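Thiol:disulfide interchange protein DsbA (Pseudomonas aeruginosa, PDB 4ZL8) probably forms disulfide bonds in other periplasmic proteins by transferring its own redox-active disulfide to them, as a DsbA-type member of the thioredoxin family. Local coordinates at residues 103-107 / 108-112; 123-126 / 127-131; 182-185 / 186-189. The protein carries 1 engineered substitution. All blocks are in the same frame, centred on the assembly; numbering follows the deposited sequence.

All three contacts are local, between residues a few positions apart, so they follow one another along the chain without nesting or crossing. Contact 1 comes first, where the loop after helix 87-99 turns into helix 108-116. Contact 2 follows in helix 122-129 and the turn that leads to helix 132-148. These two belong to the helical part of the DsbA fold and touch each other, Tyr-129 packing on Pro-108 and Met-111. Contact 3 lies near the C terminus, in the last turns of helix 172-188, which packs against the sheet of the thioredoxin fold. It sits on the opposite side of the chain's centre: the centres of contact 1 and contact 3 are about 41 Å apart.

Contact 1. Residues 103-107 / 108-112; sequences KKLAT and PEEMA
Glu-110 and Thr-107 grip each other at the N-cap of helix 108-116, in the helical part of the DsbA fold. The Thr-107 hydroxyl OG1 accepts the amide of Glu-110 (N to OG1 3.2 Å), while the Thr-107 carbonyl takes the amide of Met-111. The side chain of Glu-110 then runs back along the preceding loop. Its CB lies beside Thr-107 OG1, and CG, anti to the backbone N (chi1 -167°), starts an extended chain that passes near Leu-105 CA at 4.2 Å. The carboxylate carbon CD comes to 3.2 Å from Leu-105 N, and the two oxygens divide the loop amides between them. Glu-110 OE1 accepts a nearly straight bond from Ala-106 N (3.1 Å, 171°), the donor sitting well above the carboxylate plane. Glu-110 OE2 takes a weak bond from Leu-105 N at 2.8 Å and is also bridged by a water to Lys-104 N. One carboxylate thus ties the amides of Leu-105 and Ala-106 directly, and that of Lys-104 through the water, to the first turn of the helix. Leu-105 and Met-111 face helix 70-84, whose His-74 bonds Lys-104 O. The extended Met-111 chain ends with its methyl CE 3.4 Å from Leu-105 O.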
loop_
_atom_site.group_PDB
_atom_site.type_symbol
_atom_site.label_atom_id
_atom_site.label_comp_id
_atom_site.label_asym_id
_atom_site.label_seq_id
_atom_site.Cartn_x
_atom_site.Cartn_y
_atom_site.Cartn_z
ATOM N N LYS A 103 -0.385 1.750 -20.608
ATOM C CA LYS A 103 -1.482 2.656 -20.318
ATOM C C LYS A 103 -1.060 3.620 -19.216
ATOM O O LYS A 103 -0.473 3.212 -18.211
ATOM C CB LYS A 103 -2.739 1.877 -19.920
ATOM C CG LYS A 103 -3.254 1.015 -21.066
ATOM C CD LYS A 103 -4.487 0.232 -20.701
ATOM C CE LYS A 103 -4.973 -0.611 -21.875
ATOM N NZ LYS A 103 -5.554 0.213 -22.956
ATOM N N LYS A 104 -1.320 4.910 -19.416
ATOM C CA LYS A 104 -0.913 5.907 -18.435
ATOM C C LYS A 104 -1.861 6.047 -17.259
ATOM O O LYS A 104 -1.431 6.361 -16.149
ATOM C CB LYS A 104 -0.739 7.262 -19.117
ATOM C CG LYS A 104 0.220 7.246 -20.291
ATOM C CD LYS A 104 1.625 6.781 -19.913
ATOM C CE LYS A 104 2.582 6.869 -21.102
ATOM N NZ LYS A 104 3.967 6.456 -20.737
ATOM N N LEU A 105 -3.147 5.799 -17.498
ATOM C CA LEU A 105 -4.189 5.939 -16.481
ATOM C C LEU A 105 -4.024 7.248 -15.709
ATOM O O LEU A 105 -3.985 7.260 -14.487
ATOM C CB LEU A 105 -4.207 4.727 -15.533
ATOM C CG LEU A 105 -4.386 3.371 -16.237
ATOM C CD1 LEU A 105 -4.468 2.261 -15.217
ATOM C CD2 LEU A 105 -5.617 3.330 -17.154
ATOM N N ALA A 106 -3.977 8.345 -16.467
ATOM C CA ALA A 106 -3.483 9.629 -15.951
ATOM C C ALA A 106 -4.578 10.637 -15.669
ATOM O O ALA A 106 -4.311 11.688 -15.085
ATOM C CB ALA A 106 -2.463 10.227 -16.902
ATOM N N THR A 107 -5.804 10.325 -16.085
ATOM C CA THR A 107 -6.960 11.162 -15.788
ATOM C C THR A 107 -8.099 10.251 -15.405
ATOM O O THR A 107 -8.092 9.082 -15.770
ATOM C CB THR A 107 -7.423 11.957 -17.004
ATOM O OG1 THR A 107 -7.875 11.060 -18.032
ATOM C CG2 THR A 107 -6.308 12.833 -17.561
ATOM N N PRO A 108 -9.094 10.767 -14.670
ATOM C CA PRO A 108 -10.194 9.876 -14.290
ATOM C C PRO A 108 -10.989 9.352 -15.491
ATOM O O PRO A 108 -11.477 8.239 -15.393
ATOM C CB PRO A 108 -11.050 10.731 -13.329
ATOM C CG PRO A 108 -10.542 12.136 -13.460
ATOM C CD PRO A 108 -9.164 12.085 -14.009
ATOM N N GLU A 109 -11.083 10.077 -16.595
ATOM C CA GLU A 109 -11.764 9.543 -17.765
ATOM C C GLU A 109 -11.008 8.328 -18.301
ATOM O O GLU A 109 -11.611 7.293 -18.623
ATOM C CB GLU A 109 -11.903 10.609 -18.852
ATOM C CG GLU A 109 -13.159 11.430 -18.716
ATOM C CD GLU A 109 -14.413 10.605 -18.955
ATOM O OE1 GLU A 109 -14.428 9.795 -19.911
ATOM O OE2 GLU A 109 -15.382 10.766 -18.184
ATOM N N GLU A 110 -9.688 8.444 -18.400
ATOM C CA GLU A 110 -8.888 7.322 -18.861
ATOM C C GLU A 110 -9.031 6.138 -17.909
ATOM O O GLU A 110 -9.142 4.984 -18.348
ATOM C CB GLU A 110 -7.416 7.687 -18.989
ATOM C CG GLU A 110 -6.677 6.632 -19.760
ATOM C CD GLU A 110 -5.188 6.798 -19.712
ATOM O OE1 GLU A 110 -4.707 7.953 -19.449
ATOM O OE2 GLU A 110 -4.530 5.747 -19.955
ATOM N N MET A 111 -8.997 6.407 -16.614
ATOM C CA MET A 111 -9.119 5.343 -15.631
ATOM C C MET A 111 -10.452 4.642 -15.781
ATOM O O MET A 111 -10.519 3.418 -15.805
ATOM C CB MET A 111 -9.027 5.899 -14.219
ATOM C CG MET A 111 -7.710 6.548 -13.871
ATOM S SD MET A 111 -7.954 7.511 -12.361
ATOM C CE MET A 111 -6.348 8.250 -12.197
ATOM N N ALA A 112 -11.519 5.413 -15.866
ATOM C CA ALA A 112 -12.851 4.832 -15.896
ATOM C C ALA A 112 -13.024 3.969 -17.136
ATOM O O ALA A 112 -13.641 2.914 -17.091
ATOM C CB ALA A 112 -13.900 5.925 -15.864
HETATM O O HOH W 1 -2.583 5.784 -21.933
#

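Contact 2. Residues 123-126 / 127-131; sequences EKFL and STYNS
The short helix 122-129 in the helical part of DsbA, and the link to helix 132-148, bring Lys-124 against Thr-128 and Phe-125 against Tyr-129. Thr-128 turns its hydroxyl back along the helix, OG1 beside its own backbone N (chi1 -57°), and donates it to Lys-124 O at 2.8 Å. The Thr-128 amide bonds the same carbonyl, and the two donors reach it from opposite faces of the carbonyl plane, so one oxygen is held by both the backbone and the side chain of one residue. Lys-124, bent at its second torsion, lays its aliphatic chain across this hydroxyl, CE lying 3.7 Å from Thr-128 OG1. A water accepts from Lys-124 NZ and donates weakly to Thr-128 OG1. Next to this pair on the helix, the side chains of Phe-125 and Tyr-129 lie alongside each other, pointing the same way, their ring planes 32° apart and Phe-125 CZ 3.9 Å from Tyr-129 CD1. Where the helix ends, Ser-131 OG donates to Thr-128 O at 2.7 Å, in the carbonyl plane on a lone pair, and the Ser-131 amide bonds that oxygen too. As N-cap of helix 132-148, Ser-131 OG also accepts from Ile-134 N. Phe-125 touches both Leu-115 of helix 108-116 and Thr-80 of helix 70-84; Thr-128 also leans on helix 70-84, whose Gln-76 bonds Tyr-129 O.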
loop_
_atom_site.group_PDB
_atom_site.type_symbol
_atom_site.label_atom_id
_atom_site.label_comp_id
_atom_site.label_asym_id
_atom_site.label_seq_id
_atom_site.Cartn_x
_atom_site.Cartn_y
_atom_site.Cartn_z
ATOM N N GLU A 123 -19.738 5.304 -14.015
ATOM C CA GLU A 123 -20.389 6.449 -13.373
ATOM C C GLU A 123 -20.113 6.439 -11.868
ATOM O O GLU A 123 -19.868 7.483 -11.262
ATOM C CB GLU A 123 -21.894 6.466 -13.659
ATOM C CG GLU A 123 -22.247 6.919 -15.074
ATOM C CD GLU A 123 -21.476 8.165 -15.513
ATOM O OE1 GLU A 123 -21.547 9.193 -14.805
ATOM O OE2 GLU A 123 -20.790 8.112 -16.561
ATOM N N LYS A 124 -20.139 5.267 -11.248
ATOM C CA LYS A 124 -19.817 5.184 -9.825
ATOM C C LYS A 124 -18.334 5.451 -9.565
ATOM O O LYS A 124 -17.978 6.109 -8.587
ATOM C CB LYS A 124 -20.222 3.825 -9.245
ATOM C CG LYS A 124 -20.038 3.714 -7.739
ATOM C CD LYS A 124 -21.007 4.603 -6.999
ATOM C CE LYS A 124 -20.889 4.458 -5.488
ATOM N NZ LYS A 124 -21.876 5.328 -4.775
ATOM N N PHE A 125 -17.457 4.975 -10.443
ATOM C CA PHE A 125 -16.051 5.289 -10.293
ATOM C C PHE A 125 -15.829 6.806 -10.329
ATOM O O PHE A 125 -15.158 7.354 -9.462
ATOM C CB PHE A 125 -15.194 4.622 -11.380
ATOM C CG PHE A 125 -13.744 4.985 -11.266
ATOM C CD1 PHE A 125 -12.907 4.289 -10.407
ATOM C CD2 PHE A 125 -13.228 6.069 -11.944
ATOM C CE1 PHE A 125 -11.583 4.642 -10.269
ATOM C CE2 PHE A 125 -11.889 6.426 -11.801
ATOM C CZ PHE A 125 -11.078 5.719 -10.970
ATOM N N LEU A 126 -16.371 7.474 -11.334
ATOM C CA LEU A 126 -16.166 8.910 -11.469
ATOM C C LEU A 126 -16.763 9.680 -10.286
ATOM O O LEU A 126 -16.112 10.586 -9.765
ATOM C CB LEU A 126 -16.721 9.397 -12.804
ATOM C CG LEU A 126 -15.952 8.878 -14.031
ATOM C CD1 LEU A 126 -16.679 9.241 -15.286
ATOM C CD2 LEU A 126 -14.537 9.438 -14.073
ATOM N N SER A 127 -17.981 9.349 -9.863
ATOM C CA SER A 127 -18.613 10.022 -8.727
ATOM C C SER A 127 -17.797 9.811 -7.455
ATOM O O SER A 127 -17.608 10.735 -6.658
ATOM C CB SER A 127 -20.033 9.501 -8.523
ATOM O OG SER A 127 -20.662 10.121 -7.411
ATOM N N THR A 128 -17.310 8.589 -7.258
ATOM C CA THR A 128 -16.507 8.301 -6.076
ATOM C C THR A 128 -15.162 9.021 -6.149
ATOM O O THR A 128 -14.710 9.631 -5.191
ATOM C CB THR A 128 -16.291 6.772 -5.900
ATOM O OG1 THR A 128 -17.553 6.116 -5.822
ATOM C CG2 THR A 128 -15.511 6.477 -4.630
ATOM N N TYR A 129 -14.518 8.984 -7.312
ATOM C CA TYR A 129 -13.220 9.615 -7.470
ATOM C C TYR A 129 -13.263 11.082 -7.085
ATOM O O TYR A 129 -12.337 11.582 -6.458
ATOM C CB TYR A 129 -12.748 9.444 -8.919
ATOM C CG TYR A 129 -11.345 9.950 -9.225
ATOM C CD1 TYR A 129 -10.259 9.095 -9.156
ATOM C CD2 TYR A 129 -11.119 11.262 -9.609
ATOM C CE1 TYR A 129 -8.986 9.531 -9.454
ATOM C CE2 TYR A 129 -9.842 11.714 -9.911
ATOM C CZ TYR A 129 -8.782 10.838 -9.812
ATOM O OH TYR A 129 -7.507 11.275 -10.099
ATOM N N ASN A 130 -14.335 11.764 -7.455
ATOM C CA ASN A 130 -14.476 13.193 -7.227
ATOM C C ASN A 130 -15.161 13.531 -5.909
ATOM O O ASN A 130 -15.420 14.694 -5.623
ATOM C CB ASN A 130 -15.235 13.826 -8.401
ATOM C CG ASN A 130 -14.429 13.798 -9.684
ATOM O OD1 ASN A 130 -13.250 14.118 -9.685
ATOM N ND2 ASN A 130 -15.060 13.388 -10.776
ATOM N N SER A 131 -15.436 12.516 -5.097
ATOM C CA SER A 131 -16.268 12.706 -3.899
ATOM C C SER A 131 -15.526 13.340 -2.724
ATOM O O SER A 131 -14.297 13.267 -2.600
ATOM C CB SER A 131 -16.844 11.380 -3.419
ATOM O OG SER A 131 -15.835 10.532 -2.872
HETATM O O HOH W 2 -20.386 7.945 -5.494
#

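Contact 3. Residues 182-185 / 186-189; sequences LIEK and ERAA
The guanidinium of Arg-187 carries the Glu-184 carboxylate at its edge, with Glu-184 CD in the guanidinium plane, while the methyl CG2 of Ile-183 approaches obliquely. This group belongs to the last turns of helix 172-188, which covers the sheet of the thioredoxin fold. The salt bridge runs from Glu-184 OE1 to Arg-187 NH1 at 3.2 Å, and Glu-184 OE2 lies at the same distance from that nitrogen. The carboxylate and guanidinium planes stand 66° apart, so the two groups do not meet as a flat, two-pronged pair. Both chains leave the helix side by side in the same direction: Glu-184 folds at its second torsion, and Arg-187, extended at first, bends at its third (chi3 -68°) to bring NH1 up to the carboxylate. That bend also places Arg-187 NH2 3.6 Å from Ile-183 CG2. Beyond the helix, Arg-187 NE makes a salt bridge to Asp-57, so two acidic residues hold the guanidinium and probably restrict its rotation.

Glu-186 lies on another side of the helix and is buried. Its CG rests 3.4 Å from Leu-182 O before the chain carries the carboxylate to the hairpin of strands 155-158 and 162-165, where Glu-186 OE1 is hydrogen-bonded to Tyr-162 OH and OE2 meets Lys-161 and Asn-159, partners that would favour the charged form of the acid. Leu-182 packs on strand 162-165, and Ile-183 on strands 27-33 and 58-64. Backbone bonds join Leu-182, Ile-183 and Glu-184 to Glu-186, Arg-187 and Ala-188 in the i to i+4 pattern of an α-helix. Further on, Ala-189 N bonds Glu-186 O at 3.2 Å, and Ala-188 CB sits 3.5 Å from Glu-184 O.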
loop_
_atom_site.group_PDB
_atom_site.type_symbol
_atom_site.label_atom_id
_atom_site.label_comp_id
_atom_site.label_asym_id
_atom_site.label_seq_id
_atom_site.Cartn_x
_atom_site.Cartn_y
_atom_site.Cartn_z
ATOM N N LEU A 182 8.823 -9.217 12.857
ATOM C CA LEU A 182 8.259 -8.074 13.563
ATOM C C LEU A 182 6.805 -8.314 13.958
ATOM O O LEU A 182 6.343 -7.863 15.015
ATOM C CB LEU A 182 8.433 -6.798 12.734
ATOM C CG LEU A 182 9.905 -6.426 12.580
ATOM C CD1 LEU A 182 10.015 -5.330 11.496
ATOM C CD2 LEU A 182 10.557 -5.982 13.865
ATOM N N ILE A 183 6.078 -9.050 13.136
ATOM C CA ILE A 183 4.736 -9.477 13.505
ATOM C C ILE A 183 4.787 -10.339 14.769
ATOM O O ILE A 183 4.009 -10.111 15.711
ATOM C CB ILE A 183 4.031 -10.237 12.363
ATOM C CG1 ILE A 183 3.697 -9.287 11.198
ATOM C CG2 ILE A 183 2.772 -10.913 12.861
ATOM C CD1 ILE A 183 3.399 -10.004 9.926
ATOM N N GLU A 184 5.698 -11.305 14.837
ATOM C CA GLU A 184 5.838 -12.107 16.049
ATOM C C GLU A 184 6.216 -11.254 17.263
ATOM O O GLU A 184 5.740 -11.489 18.363
ATOM C CB GLU A 184 6.867 -13.225 15.854
ATOM C CG GLU A 184 6.459 -14.292 14.829
ATOM C CD GLU A 184 5.318 -15.179 15.247
ATOM O OE1 GLU A 184 4.864 -15.153 16.415
ATOM O OE2 GLU A 184 4.846 -15.927 14.369
ATOM N N LYS A 185 7.060 -10.262 17.056
ATOM C CA LYS A 185 7.471 -9.365 18.131
ATOM C C LYS A 185 6.228 -8.690 18.721
ATOM O O LYS A 185 6.055 -8.620 19.949
ATOM C CB LYS A 185 8.462 -8.337 17.579
ATOM C CG LYS A 185 8.979 -7.352 18.612
ATOM C CD LYS A 185 10.042 -6.442 18.004
ATOM C CE LYS A 185 10.571 -5.383 18.974
ATOM N NZ LYS A 185 11.453 -5.940 20.032
ATOM N N GLU A 186 5.366 -8.204 17.835
ATOM C CA GLU A 186 4.192 -7.490 18.279
ATOM C C GLU A 186 3.162 -8.448 18.889
ATOM O O GLU A 186 2.465 -8.078 19.835
ATOM C CB GLU A 186 3.601 -6.699 17.120
ATOM C CG GLU A 186 4.455 -5.532 16.674
ATOM C CD GLU A 186 4.671 -4.568 17.793
ATOM O OE1 GLU A 186 5.757 -4.565 18.391
ATOM O OE2 GLU A 186 3.714 -3.847 18.121
ATOM N N ARG A 187 3.063 -9.673 18.373
ATOM C CA ARG A 187 2.147 -10.655 18.953
ATOM C C ARG A 187 2.547 -11.017 20.377
ATOM O O ARG A 187 1.691 -11.268 21.227
ATOM C CB ARG A 187 2.066 -11.912 18.076
ATOM C CG ARG A 187 0.993 -12.885 18.507
ATOM C CD ARG A 187 0.852 -14.059 17.555
ATOM N NE ARG A 187 0.318 -13.654 16.252
ATOM C CZ ARG A 187 0.970 -13.695 15.091
ATOM N NH1 ARG A 187 2.231 -14.135 15.001
ATOM N NH2 ARG A 187 0.354 -13.305 13.995
ATOM N N ALA A 188 3.843 -11.068 20.643
ATOM C CA ALA A 188 4.351 -11.409 21.960
ATOM C C ALA A 188 4.214 -10.266 22.969
ATOM O O ALA A 188 4.324 -10.493 24.174
ATOM C CB ALA A 188 5.804 -11.827 21.845
ATOM N N ALA A 189 3.984 -9.050 22.483
ATOM C CA ALA A 189 3.991 -7.879 23.358
ATOM C C ALA A 189 2.766 -7.784 24.258
ATOM O O ALA A 189 1.647 -8.163 23.884
ATOM C CB ALA A 189 4.111 -6.616 22.526
#